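Local structure of titin (Homo sapiens, 2A38) at residues Thr7-Leu12 / Glu26-Gly31; Val37-Asp42 / Gly61-Thr66; Gln108-Met113 / Ala185-Glu190; Gly118-Leu123 / Ser160-Glu165. The protein probably serves as a giant elastic scaffold of striated muscle, its N-terminal pair of Ig domains, described here, anchoring it at the Z-disc. All blocks are in the same frame, centred on the assembly; numbering follows the deposited sequence.

Interaction 1: residues Thr7-Leu12 / Glu26-Gly31. With CD (cadmium ion), chain D.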
loop_
_atom_site.group_PDB
_atom_site.type_symbol
_atom_site.label_atom_id
_atom_site.label_comp_id
_atom_site.label_asym_id
_atom_site.label_seq_id
_atom_site.Cartn_x
_atom_site.Cartn_y
_atom_site.Cartn_z
ATOM N N THR A 7 5.259 30.845 20.209
ATOM C CA THR A 7 5.449 29.805 21.211
ATOM C C THR A 7 4.603 28.599 20.823
ATOM O O THR A 7 3.514 28.753 20.257
ATOM C CB THR A 7 4.973 30.292 22.609
ATOM O OG1 THR A 7 5.374 29.355 23.615
ATOM C CG2 THR A 7 3.456 30.391 22.644
ATOM N N PHE A 8 5.105 27.403 21.109
ATOM C CA PHE A 8 4.339 26.207 20.819
ATOM C C PHE A 8 3.648 25.761 22.090
ATOM O O PHE A 8 4.298 25.337 23.036
ATOM C CB PHE A 8 5.235 25.087 20.306
ATOM C CG PHE A 8 5.661 25.274 18.899
ATOM C CD1 PHE A 8 6.739 26.094 18.590
ATOM C CD2 PHE A 8 4.952 24.679 17.867
ATOM C CE1 PHE A 8 7.103 26.321 17.268
ATOM C CE2 PHE A 8 5.310 24.904 16.545
ATOM C CZ PHE A 8 6.388 25.728 16.246
ATOM N N THR A 9 2.331 25.878 22.128
ATOM C CA THR A 9 1.625 25.445 23.317
ATOM C C THR A 9 1.490 23.924 23.265
ATOM O O THR A 9 1.222 23.278 24.273
ATOM C CB THR A 9 0.255 26.135 23.429
ATOM O OG1 THR A 9 -0.520 25.867 22.257
ATOM C CG2 THR A 9 0.450 27.639 23.580
ATOM N N GLN A 10 1.689 23.368 22.074
ATOM C CA GLN A 10 1.658 21.919 21.835
ATOM C C GLN A 10 2.702 21.676 20.756
ATOM O O GLN A 10 2.540 22.113 19.616
ATOM C CB GLN A 10 0.297 21.452 21.326
ATOM C CG GLN A 10 -0.756 21.270 22.398
ATOM C CD GLN A 10 -0.308 20.350 23.525
ATOM O OE1 GLN A 10 0.273 19.278 23.290
ATOM N NE2 GLN A 10 -0.586 20.760 24.763
ATOM N N PRO A 11 3.799 20.986 21.102
ATOM C CA PRO A 11 4.845 20.729 20.108
ATOM C C PRO A 11 4.530 19.569 19.184
ATOM O O PRO A 11 3.553 18.844 19.385
ATOM C CB PRO A 11 6.072 20.456 20.974
ATOM C CG PRO A 11 5.469 19.702 22.134
ATOM C CD PRO A 11 4.189 20.479 22.433
ATOM N N LEU A 12 5.363 19.409 18.163
ATOM C CA LEU A 12 5.196 18.319 17.221
ATOM C C LEU A 12 5.613 17.051 17.943
ATOM O O LEU A 12 6.574 17.068 18.716
ATOM C CB LEU A 12 6.105 18.498 16.010
ATOM C CG LEU A 12 5.829 19.658 15.072
ATOM C CD1 LEU A 12 6.784 19.587 13.905
ATOM C CD2 LEU A 12 4.397 19.591 14.599
ATOM N N GLU A 26 0.840 17.697 13.969
ATOM C CA GLU A 26 -0.011 18.794 14.397
ATOM C C GLU A 26 0.677 19.542 15.531
ATOM O O GLU A 26 1.419 18.958 16.314
ATOM C CB GLU A 26 -1.367 18.262 14.867
ATOM C CG GLU A 26 -2.342 19.344 15.321
ATOM C CD GLU A 26 -2.709 19.227 16.796
ATOM O OE1 GLU A 26 -1.786 19.137 17.640
ATOM O OE2 GLU A 26 -3.916 19.231 17.117
ATOM N N ALA A 27 0.432 20.842 15.614
ATOM C CA ALA A 27 1.036 21.650 16.649
ATOM C C ALA A 27 0.135 22.826 16.940
ATOM O O ALA A 27 -0.679 23.206 16.115
ATOM C CB ALA A 27 2.391 22.143 16.187
ATOM N N HIS A 28 0.265 23.385 18.130
ATOM C CA HIS A 28 -0.508 24.549 18.500
ATOM C C HIS A 28 0.491 25.648 18.693
ATOM O O HIS A 28 1.452 25.508 19.448
ATOM C CB HIS A 28 -1.280 24.307 19.784
ATOM C CG HIS A 28 -2.493 23.463 19.585
ATOM N ND1 HIS A 28 -3.748 24.001 19.397
ATOM C CD2 HIS A 28 -2.635 22.124 19.476
ATOM C CE1 HIS A 28 -4.610 23.029 19.182
ATOM N NE2 HIS A 28 -3.962 21.880 19.225
ATOM N N ILE A 29 0.262 26.745 17.997
ATOM C CA ILE A 29 1.164 27.866 18.069
ATOM C C ILE A 29 0.449 29.091 18.591
ATOM O O ILE A 29 -0.676 29.394 18.180
ATOM C CB ILE A 29 1.736 28.172 16.680
ATOM C CG1 ILE A 29 2.476 26.937 16.162
ATOM C CG2 ILE A 29 2.643 29.397 16.746
ATOM C CD1 ILE A 29 2.940 27.052 14.740
ATOM N N SER A 30 1.111 29.788 19.504
ATOM C CA SER A 30 0.565 30.998 20.078
ATOM C C SER A 30 1.468 32.151 19.630
ATOM O O SER A 30 2.565 31.926 19.133
ATOM C CB SER A 30 0.549 30.869 21.602
ATOM O OG SER A 30 -0.247 31.880 22.196
ATOM N N GLY A 31 1.008 33.384 19.792
ATOM C CA GLY A 31 1.808 34.528 19.391
ATOM C C GLY A 31 0.943 35.702 18.971
ATOM O O GLY A 31 -0.197 35.526 18.540
HETATM CD CD CD D . -4.821 19.631 19.043
HETATM O O HOH W 1 -2.846 18.663 19.726
#
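F8 and I29 stand side by side where strand A of the first Ig domain pairs antiparallel with strand B, both side chains on the inward face of the sheet. With CG anti to the carbonyl carbon (chi1 -76°), the F8 ring rises beside its own backbone N and brings CE2 to 3.5 Å from I29 CG1. A27 CB meets the same ring at its edge. Apolar groups suit this place because all three pack on L80 of the facing sheet.

T9 and Q10 both face H28, a classic beta bulge. The carbonyl O of H28 receives T9 N at 2.8 Å, a bent bond from above the carbonyl plane, and a weak bond from Q10 N. T9 OG1, set between its backbone N and carbonyl carbon (chi1 57°), comes 3.0 Å from H28 CB. H28 N binds Q10 O at 3.0 Å, on a lone pair in the carbonyl plane.

On the outward face, Q10 runs alongside H28, its CB at the imidazole edge 3.5 Å from CD2, before the chain bends away at chi2. The E26 chain, also bent at chi2, delivers a carboxylate to the cadmium ion beside H28; carboxylate and imidazole are natural ligands for divalent metals. The metal is bound by E26 OE2 at 2.2 Å, which R62 also holds, by H28 NE2 at 2.4 Å and by water 1, which lies in the imidazole plane.

Interaction 2: residues Val37-Asp42 / Gly61-Thr66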
loop_
_atom_site.group_PDB
_atom_site.type_symbol
_atom_site.label_atom_id
_atom_site.label_comp_id
_atom_site.label_asym_id
_atom_site.label_seq_id
_atom_site.Cartn_x
_atom_site.Cartn_y
_atom_site.Cartn_z
ATOM N N VAL A 37 3.476 30.841 9.485
ATOM C CA VAL A 37 3.926 29.467 9.659
ATOM C C VAL A 37 4.457 28.820 8.385
ATOM O O VAL A 37 3.949 29.050 7.291
ATOM C CB VAL A 37 2.782 28.619 10.250
ATOM C CG1 VAL A 37 3.110 27.157 10.165
ATOM C CG2 VAL A 37 2.558 29.014 11.695
ATOM N N SER A 38 5.476 27.988 8.540
ATOM C CA SER A 38 6.091 27.329 7.406
ATOM C C SER A 38 6.659 25.970 7.807
ATOM O O SER A 38 7.257 25.834 8.868
ATOM C CB SER A 38 7.195 28.235 6.863
ATOM O OG SER A 38 8.086 27.521 6.033
ATOM N N TRP A 39 6.469 24.962 6.961
ATOM C CA TRP A 39 6.974 23.615 7.240
ATOM C C TRP A 39 8.249 23.322 6.457
ATOM O O TRP A 39 8.464 23.885 5.392
ATOM C CB TRP A 39 5.922 22.575 6.879
ATOM C CG TRP A 39 4.688 22.610 7.736
ATOM C CD1 TRP A 39 3.593 23.421 7.583
ATOM C CD2 TRP A 39 4.416 21.779 8.871
ATOM N NE1 TRP A 39 2.654 23.139 8.553
ATOM C CE2 TRP A 39 3.134 22.137 9.357
ATOM C CE3 TRP A 39 5.130 20.762 9.525
ATOM C CZ2 TRP A 39 2.551 21.514 10.469
ATOM C CZ3 TRP A 39 4.550 20.144 10.629
ATOM C CH2 TRP A 39 3.273 20.523 11.088
ATOM N N PHE A 40 9.099 22.450 6.987
ATOM C CA PHE A 40 10.347 22.092 6.306
ATOM C C PHE A 40 10.655 20.618 6.479
ATOM O O PHE A 40 10.159 19.967 7.400
ATOM C CB PHE A 40 11.551 22.856 6.869
ATOM C CG PHE A 40 11.472 24.340 6.701
ATOM C CD1 PHE A 40 10.540 25.087 7.411
ATOM C CD2 PHE A 40 12.345 24.995 5.839
ATOM C CE1 PHE A 40 10.473 26.470 7.266
ATOM C CE2 PHE A 40 12.290 26.379 5.683
ATOM C CZ PHE A 40 11.349 27.118 6.400
ATOM N N ARG A 41 11.480 20.091 5.587
ATOM C CA ARG A 41 11.899 18.708 5.693
ATOM C C ARG A 41 13.373 18.636 5.364
ATOM O O ARG A 41 13.773 18.891 4.230
ATOM C CB ARG A 41 11.135 17.797 4.752
ATOM C CG ARG A 41 11.595 16.383 4.943
ATOM C CD ARG A 41 10.947 15.410 4.014
ATOM N NE ARG A 41 11.643 14.135 4.102
ATOM C CZ ARG A 41 11.285 13.045 3.440
ATOM N NH1 ARG A 41 10.229 13.075 2.635
ATOM N NH2 ARG A 41 11.989 11.930 3.573
ATOM N N ASP A 42 14.176 18.298 6.368
ATOM C CA ASP A 42 15.618 18.205 6.205
ATOM C C ASP A 42 16.192 19.530 5.693
ATOM O O ASP A 42 17.028 19.554 4.786
ATOM C CB ASP A 42 15.961 17.065 5.244
ATOM C CG ASP A 42 15.370 15.733 5.687
ATOM O OD1 ASP A 42 15.682 15.284 6.813
ATOM O OD2 ASP A 42 14.592 15.134 4.910
ATOM N N GLY A 61 -4.915 28.765 15.393
ATOM C CA GLY A 61 -3.671 28.520 16.098
ATOM C C GLY A 61 -3.220 27.074 16.024
ATOM O O GLY A 61 -2.283 26.677 16.706
ATOM N N ARG A 62 -3.891 26.285 15.191
ATOM C CA ARG A 62 -3.549 24.883 15.024
ATOM C C ARG A 62 -2.950 24.665 13.635
ATOM O O ARG A 62 -3.613 24.885 12.629
ATOM C CB ARG A 62 -4.797 24.023 15.176
ATOM C CG ARG A 62 -4.523 22.526 15.182
ATOM C CD ARG A 62 -5.761 21.741 14.761
ATOM N NE ARG A 62 -5.668 20.325 15.107
ATOM C CZ ARG A 62 -6.580 19.415 14.771
ATOM N NH1 ARG A 62 -7.647 19.776 14.071
ATOM N NH2 ARG A 62 -6.437 18.148 15.147
ATOM N N ALA A 63 -1.688 24.254 13.581
ATOM C CA ALA A 63 -1.033 23.992 12.304
ATOM C C ALA A 63 -1.046 22.486 12.099
ATOM O O ALA A 63 -0.736 21.728 13.015
ATOM C CB ALA A 63 0.399 24.495 12.320
ATOM N N LYS A 64 -1.406 22.056 10.897
ATOM C CA LYS A 64 -1.463 20.639 10.589
ATOM C C LYS A 64 -0.888 20.322 9.217
ATOM O O LYS A 64 -1.090 21.062 8.258
ATOM C CB LYS A 64 -2.910 20.155 10.682
ATOM C CG LYS A 64 -3.129 18.723 10.224
ATOM C CD LYS A 64 -4.459 18.183 10.725
ATOM C CE LYS A 64 -4.458 18.134 12.245
ATOM N NZ LYS A 64 -5.621 17.388 12.797
ATOM N N LEU A 65 -0.148 19.219 9.152
ATOM C CA LEU A 65 0.457 18.746 7.916
ATOM C C LEU A 65 0.059 17.283 7.786
ATOM O O LEU A 65 0.449 16.456 8.605
ATOM C CB LEU A 65 1.980 18.864 7.970
ATOM C CG LEU A 65 2.700 18.467 6.679
ATOM C CD1 LEU A 65 4.047 19.153 6.611
ATOM C CD2 LEU A 65 2.853 16.960 6.613
ATOM N N THR A 66 -0.718 16.963 6.762
ATOM C CA THR A 66 -1.167 15.593 6.570
ATOM C C THR A 66 -0.708 14.990 5.256
ATOM O O THR A 66 -0.832 15.609 4.202
ATOM C CB THR A 66 -2.708 15.498 6.618
ATOM O OG1 THR A 66 -3.173 15.900 7.914
ATOM C CG2 THR A 66 -3.166 14.070 6.341
#
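W39 carries its CG anti to the carbonyl carbon (chi1 -67°), while L65 holds CG anti to the backbone N; these two turns lay the leucine over one face of the indole. L65 CB sits 3.6 Å from the centroid of the six-membered ring and only 7° off its normal, a CH-pi contact. From there the leucine reaches along the bicycle, and its CD1 comes to 3.5 Å from W39 CD2, a fusion atom, and lies as near to CE3. Leucine suits the spot because its CB and one branch can press on a flat surface at two points.

At the benzene end of the indole, the carbonyl carbon of A63 lies at the ring edge, and A63 CB is 4.1 Å from W39 CZ2; a methyl is small enough to let that edge come close. V37 adds a looser touch, its CG1 4.4 Å from A63 CB.

Strands 37-41 and 62-66 belong to different sheets, their axes 9.1 Å apart at closest and turned by 32°, too far for backbone pairing; side chains, chiefly the W39 indole, bridge the space, its benzene end also meeting the backbone of A63 and K64. F25, I56 and L80 also pack on the tryptophan. With an alanine here, L65 CB and CD1 would probably lose the ring face they rest on, and a gap would open between the sheets.

A tryptophan of strand C buried between the two sheets, here against strand E, is a hallmark of the immunoglobulin sandwich.

Interaction 3: residues Gln108-Met113 / Ala185-Glu190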
loop_
_atom_site.group_PDB
_atom_site.type_symbol
_atom_site.label_atom_id
_atom_site.label_comp_id
_atom_site.label_asym_id
_atom_site.label_seq_id
_atom_site.Cartn_x
_atom_site.Cartn_y
_atom_site.Cartn_z
ATOM N N GLN A 108 -10.109 -13.820 -5.778
ATOM C CA GLN A 108 -10.869 -14.710 -6.652
ATOM C C GLN A 108 -10.171 -16.073 -6.609
ATOM O O GLN A 108 -8.992 -16.192 -6.959
ATOM C CB GLN A 108 -10.888 -14.201 -8.089
ATOM C CG GLN A 108 -11.727 -15.073 -9.002
ATOM C CD GLN A 108 -11.563 -14.713 -10.458
ATOM O OE1 GLN A 108 -11.189 -13.586 -10.787
ATOM N NE2 GLN A 108 -11.857 -15.662 -11.343
ATOM N N ARG A 109 -10.907 -17.085 -6.166
ATOM C CA ARG A 109 -10.395 -18.441 -6.044
ATOM C C ARG A 109 -10.755 -19.310 -7.237
ATOM O O ARG A 109 -11.606 -18.950 -8.047
ATOM C CB ARG A 109 -10.973 -19.092 -4.789
ATOM C CG ARG A 109 -10.481 -18.501 -3.500
ATOM C CD ARG A 109 -11.169 -19.130 -2.299
ATOM N NE ARG A 109 -10.450 -18.824 -1.063
ATOM C CZ ARG A 109 -10.993 -18.850 0.151
ATOM N NH1 ARG A 109 -12.274 -19.163 0.304
ATOM N NH2 ARG A 109 -10.254 -18.559 1.213
ATOM N N LEU A 110 -10.101 -20.464 -7.330
ATOM C CA LEU A 110 -10.380 -21.423 -8.396
ATOM C C LEU A 110 -11.762 -22.006 -8.110
ATOM O O LEU A 110 -12.151 -22.136 -6.953
ATOM C CB LEU A 110 -9.376 -22.576 -8.369
ATOM C CG LEU A 110 -7.923 -22.411 -8.789
ATOM C CD1 LEU A 110 -7.214 -23.758 -8.681
ATOM C CD2 LEU A 110 -7.870 -21.903 -10.219
ATOM N N GLN A 111 -12.499 -22.356 -9.157
ATOM C CA GLN A 111 -13.812 -22.959 -8.975
ATOM C C GLN A 111 -13.864 -24.268 -9.743
ATOM O O GLN A 111 -13.381 -24.349 -10.867
ATOM C CB GLN A 111 -14.919 -22.031 -9.479
ATOM C CG GLN A 111 -15.112 -20.773 -8.648
ATOM C CD GLN A 111 -16.274 -19.927 -9.153
ATOM O OE1 GLN A 111 -17.428 -20.373 -9.141
ATOM N NE2 GLN A 111 -15.978 -18.700 -9.601
ATOM N N SER A 112 -14.445 -25.292 -9.130
ATOM C CA SER A 112 -14.560 -26.590 -9.779
ATOM C C SER A 112 -15.482 -26.517 -10.985
ATOM O O SER A 112 -16.428 -25.730 -11.017
ATOM C CB SER A 112 -15.115 -27.621 -8.806
ATOM O OG SER A 112 -14.222 -27.826 -7.731
ATOM N N MET A 113 -15.210 -27.334 -11.991
ATOM C CA MET A 113 -16.073 -27.336 -13.146
ATOM C C MET A 113 -16.080 -28.643 -13.902
ATOM O O MET A 113 -15.084 -29.371 -13.958
ATOM C CB MET A 113 -15.730 -26.171 -14.072
ATOM C CG MET A 113 -14.266 -25.954 -14.335
ATOM S SD MET A 113 -14.084 -24.305 -15.066
ATOM C CE MET A 113 -14.511 -24.653 -16.790
ATOM N N ALA A 185 -0.725 -19.184 0.725
ATOM C CA ALA A 185 -2.139 -19.450 0.554
ATOM C C ALA A 185 -2.267 -20.421 -0.616
ATOM O O ALA A 185 -1.458 -20.383 -1.546
ATOM C CB ALA A 185 -2.866 -18.158 0.241
ATOM N N THR A 186 -3.268 -21.295 -0.574
ATOM C CA THR A 186 -3.477 -22.229 -1.668
ATOM C C THR A 186 -4.951 -22.288 -2.024
ATOM O O THR A 186 -5.813 -22.098 -1.175
ATOM C CB THR A 186 -2.974 -23.652 -1.331
ATOM O OG1 THR A 186 -3.820 -24.239 -0.334
ATOM C CG2 THR A 186 -1.545 -23.601 -0.809
ATOM N N SER A 187 -5.224 -22.531 -3.300
ATOM C CA SER A 187 -6.579 -22.616 -3.821
ATOM C C SER A 187 -6.651 -23.904 -4.636
ATOM O O SER A 187 -5.756 -24.191 -5.437
ATOM C CB SER A 187 -6.862 -21.402 -4.709
ATOM O OG SER A 187 -8.199 -21.379 -5.172
ATOM N N THR A 188 -7.700 -24.691 -4.423
ATOM C CA THR A 188 -7.847 -25.947 -5.146
ATOM C C THR A 188 -9.223 -26.070 -5.759
ATOM O O THR A 188 -10.199 -25.549 -5.222
ATOM C CB THR A 188 -7.654 -27.171 -4.225
ATOM O OG1 THR A 188 -6.523 -26.961 -3.371
ATOM C CG2 THR A 188 -7.413 -28.425 -5.063
ATOM N N ALA A 189 -9.284 -26.780 -6.879
ATOM C CA ALA A 189 -10.534 -27.016 -7.591
ATOM C C ALA A 189 -10.436 -28.327 -8.363
ATOM O O ALA A 189 -9.347 -28.799 -8.698
ATOM C CB ALA A 189 -10.823 -25.875 -8.550
ATOM N N GLU A 190 -11.596 -28.894 -8.657
ATOM C CA GLU A 190 -11.685 -30.148 -9.378
ATOM C C GLU A 190 -12.171 -29.919 -10.799
ATOM O O GLU A 190 -13.215 -29.311 -11.017
ATOM C CB GLU A 190 -12.668 -31.066 -8.659
ATOM C CG GLU A 190 -12.445 -32.530 -8.926
ATOM C CD GLU A 190 -11.084 -32.994 -8.448
ATOM O OE1 GLU A 190 -10.671 -32.573 -7.336
ATOM O OE2 GLU A 190 -10.433 -33.785 -9.176
HETATM O O HOH W 2 -10.725 -23.128 -4.903
#
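Three hydrogen bonds join L110, S112 and M113 to the strand 185-190, and two of them end on serine hydroxyls. L110 N points almost straight at S187 OG, 3.0 Å away, and E190 N meets S112 OG at the same 3.0 Å with an angle of 171° at the hydrogen. Each serine thus supplies an acceptor where a peptide carbonyl would serve in a regular sheet. Next in line, M113 N binds E190 O at 3.0 Å, a true backbone bond.

A water adds a second polar link. Water 2 accepts from S187 OG and donates to L110 O at 2.7 Å and to T188 O, tying both chains together. S187 OG therefore acts in both senses, as acceptor for L110 N and donor to the water.

The two chains run nearly parallel, 3° apart end to end. This is the I-set arrangement in which the chain, having left strand A in one sheet, crosses over to become A' beside strand G in the other. Replacing S187 with an alanine would probably leave the L110 N-H without its acceptor and water 2 without one of its three anchors.

Apolar contact centres on A189, whose methyl lies 3.6 Å from L110 CB and as close to the carbonyl carbon of Q111; a methyl fits where the two chains come this close. The L110 chain, CG anti to the carbonyl carbon (chi1 -72°), turns into the core, where V125 touches it, and brings CD1 to 3.6 Å from S187 O.

Interaction 4: residues Gly118-Leu123 / Ser160-Glu165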
loop_
_atom_site.group_PDB
_atom_site.type_symbol
_atom_site.label_atom_id
_atom_site.label_comp_id
_atom_site.label_asym_id
_atom_site.label_seq_id
_atom_site.Cartn_x
_atom_site.Cartn_y
_atom_site.Cartn_z
ATOM N N GLY A 118 -13.577 -31.624 -25.368
ATOM C CA GLY A 118 -13.379 -30.624 -26.405
ATOM C C GLY A 118 -13.707 -29.184 -26.050
ATOM O O GLY A 118 -13.495 -28.281 -26.864
ATOM N N SER A 119 -14.218 -28.961 -24.841
ATOM C CA SER A 119 -14.578 -27.617 -24.388
ATOM C C SER A 119 -13.364 -26.745 -24.066
ATOM O O SER A 119 -12.336 -27.250 -23.618
ATOM C CB SER A 119 -15.436 -27.700 -23.124
ATOM O OG SER A 119 -16.537 -28.565 -23.301
ATOM N N GLN A 120 -13.493 -25.442 -24.299
ATOM C CA GLN A 120 -12.438 -24.494 -23.966
ATOM C C GLN A 120 -12.692 -24.173 -22.495
ATOM O O GLN A 120 -13.813 -23.816 -22.123
ATOM C CB GLN A 120 -12.565 -23.215 -24.786
ATOM C CG GLN A 120 -11.640 -22.099 -24.328
ATOM C CD GLN A 120 -12.037 -20.731 -24.889
ATOM O OE1 GLN A 120 -11.732 -20.396 -26.042
ATOM N NE2 GLN A 120 -12.735 -19.939 -24.073
ATOM N N VAL A 121 -11.662 -24.307 -21.662
ATOM C CA VAL A 121 -11.796 -24.060 -20.226
ATOM C C VAL A 121 -10.791 -23.041 -19.713
ATOM O O VAL A 121 -9.631 -23.032 -20.127
ATOM C CB VAL A 121 -11.590 -25.369 -19.425
ATOM C CG1 VAL A 121 -11.466 -25.073 -17.951
ATOM C CG2 VAL A 121 -12.745 -26.305 -19.668
ATOM N N ARG A 122 -11.245 -22.180 -18.808
ATOM C CA ARG A 122 -10.370 -21.182 -18.207
ATOM C C ARG A 122 -10.558 -21.177 -16.701
ATOM O O ARG A 122 -11.677 -21.040 -16.204
ATOM C CB ARG A 122 -10.651 -19.785 -18.767
ATOM C CG ARG A 122 -9.728 -18.697 -18.230
ATOM C CD ARG A 122 -9.278 -17.796 -19.360
ATOM N NE ARG A 122 -10.374 -17.595 -20.306
ATOM C CZ ARG A 122 -10.229 -17.209 -21.571
ATOM N NH1 ARG A 122 -11.299 -17.066 -22.341
ATOM N NH2 ARG A 122 -9.021 -16.969 -22.070
ATOM N N LEU A 123 -9.458 -21.370 -15.983
ATOM C CA LEU A 123 -9.469 -21.361 -14.528
ATOM C C LEU A 123 -8.694 -20.104 -14.114
ATOM O O LEU A 123 -7.530 -19.949 -14.477
ATOM C CB LEU A 123 -8.768 -22.615 -13.996
ATOM C CG LEU A 123 -9.299 -23.947 -14.530
ATOM C CD1 LEU A 123 -8.413 -25.099 -14.086
ATOM C CD2 LEU A 123 -10.715 -24.138 -14.044
ATOM N N SER A 160 -4.409 -16.763 -15.026
ATOM C CA SER A 160 -5.347 -17.660 -15.663
ATOM C C SER A 160 -4.655 -18.870 -16.248
ATOM O O SER A 160 -3.500 -18.801 -16.663
ATOM C CB SER A 160 -6.085 -16.931 -16.786
ATOM O OG SER A 160 -6.627 -15.704 -16.322
ATOM N N LEU A 161 -5.377 -19.980 -16.252
ATOM C CA LEU A 161 -4.906 -21.216 -16.839
ATOM C C LEU A 161 -5.969 -21.526 -17.881
ATOM O O LEU A 161 -7.116 -21.818 -17.549
ATOM C CB LEU A 161 -4.843 -22.353 -15.819
ATOM C CG LEU A 161 -4.624 -23.710 -16.500
ATOM C CD1 LEU A 161 -3.367 -23.661 -17.350
ATOM C CD2 LEU A 161 -4.517 -24.811 -15.463
ATOM N N LEU A 162 -5.587 -21.425 -19.144
ATOM C CA LEU A 162 -6.505 -21.696 -20.228
ATOM C C LEU A 162 -6.208 -23.045 -20.857
ATOM O O LEU A 162 -5.068 -23.331 -21.228
ATOM C CB LEU A 162 -6.401 -20.606 -21.294
ATOM C CG LEU A 162 -7.155 -20.904 -22.594
ATOM C CD1 LEU A 162 -8.660 -20.873 -22.334
ATOM C CD2 LEU A 162 -6.769 -19.898 -23.649
ATOM N N ILE A 163 -7.238 -23.880 -20.943
ATOM C CA ILE A 163 -7.126 -25.187 -21.576
ATOM C C ILE A 163 -8.004 -24.987 -22.806
ATOM O O ILE A 163 -9.231 -24.933 -22.709
ATOM C CB ILE A 163 -7.679 -26.300 -20.662
ATOM C CG1 ILE A 163 -6.972 -26.237 -19.303
ATOM C CG2 ILE A 163 -7.435 -27.661 -21.280
ATOM C CD1 ILE A 163 -7.497 -27.226 -18.299
ATOM N N ALA A 164 -7.353 -24.821 -23.951
ATOM C CA ALA A 164 -8.028 -24.563 -25.213
ATOM C C ALA A 164 -9.004 -25.654 -25.646
ATOM O O ALA A 164 -10.093 -25.361 -26.156
ATOM C CB ALA A 164 -6.989 -24.324 -26.303
ATOM N N GLU A 165 -8.599 -26.906 -25.461
ATOM C CA GLU A 165 -9.418 -28.059 -25.811
ATOM C C GLU A 165 -9.253 -29.075 -24.699
ATOM O O GLU A 165 -8.243 -29.774 -24.637
ATOM C CB GLU A 165 -8.940 -28.690 -27.110
ATOM C CG GLU A 165 -9.377 -27.997 -28.356
ATOM C CD GLU A 165 -8.834 -28.686 -29.587
ATOM O OE1 GLU A 165 -9.193 -29.861 -29.832
ATOM O OE2 GLU A 165 -8.035 -28.050 -30.305
HETATM O O HOH W 3 -12.226 -25.855 -27.700
#
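The guanidinium of R122 has L162 CD1 over one face, 3.8 Å above its plane and displaced from the centre of the group, with NH2 the nearest of its nitrogens. The arginine chain is bent at chi2 and chi3, which folds the charged group back across the leucine, so a long residue on the outward face can shelter a hydrophobic neighbour with its flat end. These two form the non-hydrogen-bonded pair between strands B and E of the second Ig domain, antiparallel neighbours in one sheet of the sandwich.

L162 turns CG anti to its backbone N (chi1 170°), and its CD1 lies 3.2 Å from V121 O and also reaches Q120 CG at 3.8 Å; the glutamine's methylenes thus take part in the apolar patch.

On the inward face the pairs are V121 with I163 and L123 with L161. The two leucines run alongside each other in the same direction, with L123 CD1 4.1 Å from L161 CD2. Branched aliphatic residues suit both positions, since Y174 of the facing sheet packs on L123, L161 and I163.

Each inward pair is closed by two backbone bonds. V121 N to I163 O and I163 N to V121 O are both 2.7 Å and nearly straight.

Past V121 a water replaces direct bonds between the segments, while G118 and S119 bond to the A166 backbone. At G118 (phi 89°, psi -4°) a side chain would collide with the preceding carbonyl O; water 3 donates to G118 O at 2.9 Å and to A164 O at 2.7 Å.

In the fold
Interactions 1 and 2 belong to the first Ig domain, 3 and 4 to the second; across the domains the centres lie 50 to 65 Å apart. Interaction 2 is the buried one, an apolar bridge between sheets, whereas the other three are partly buried: 1 and 4 pair strands through backbone bonds, while 3 sets a loop against a strand, mainly through serine hydroxyls. Interactions 1 and 2 meet along neighbouring strands: I29 N probably bonds G61 O, and R62 forms a salt bridge with the metal-bound E26. Interactions 3 and 4 join through the core, where M113 and L110 pack on V121 and L123. Interaction 1 alone adds a metal.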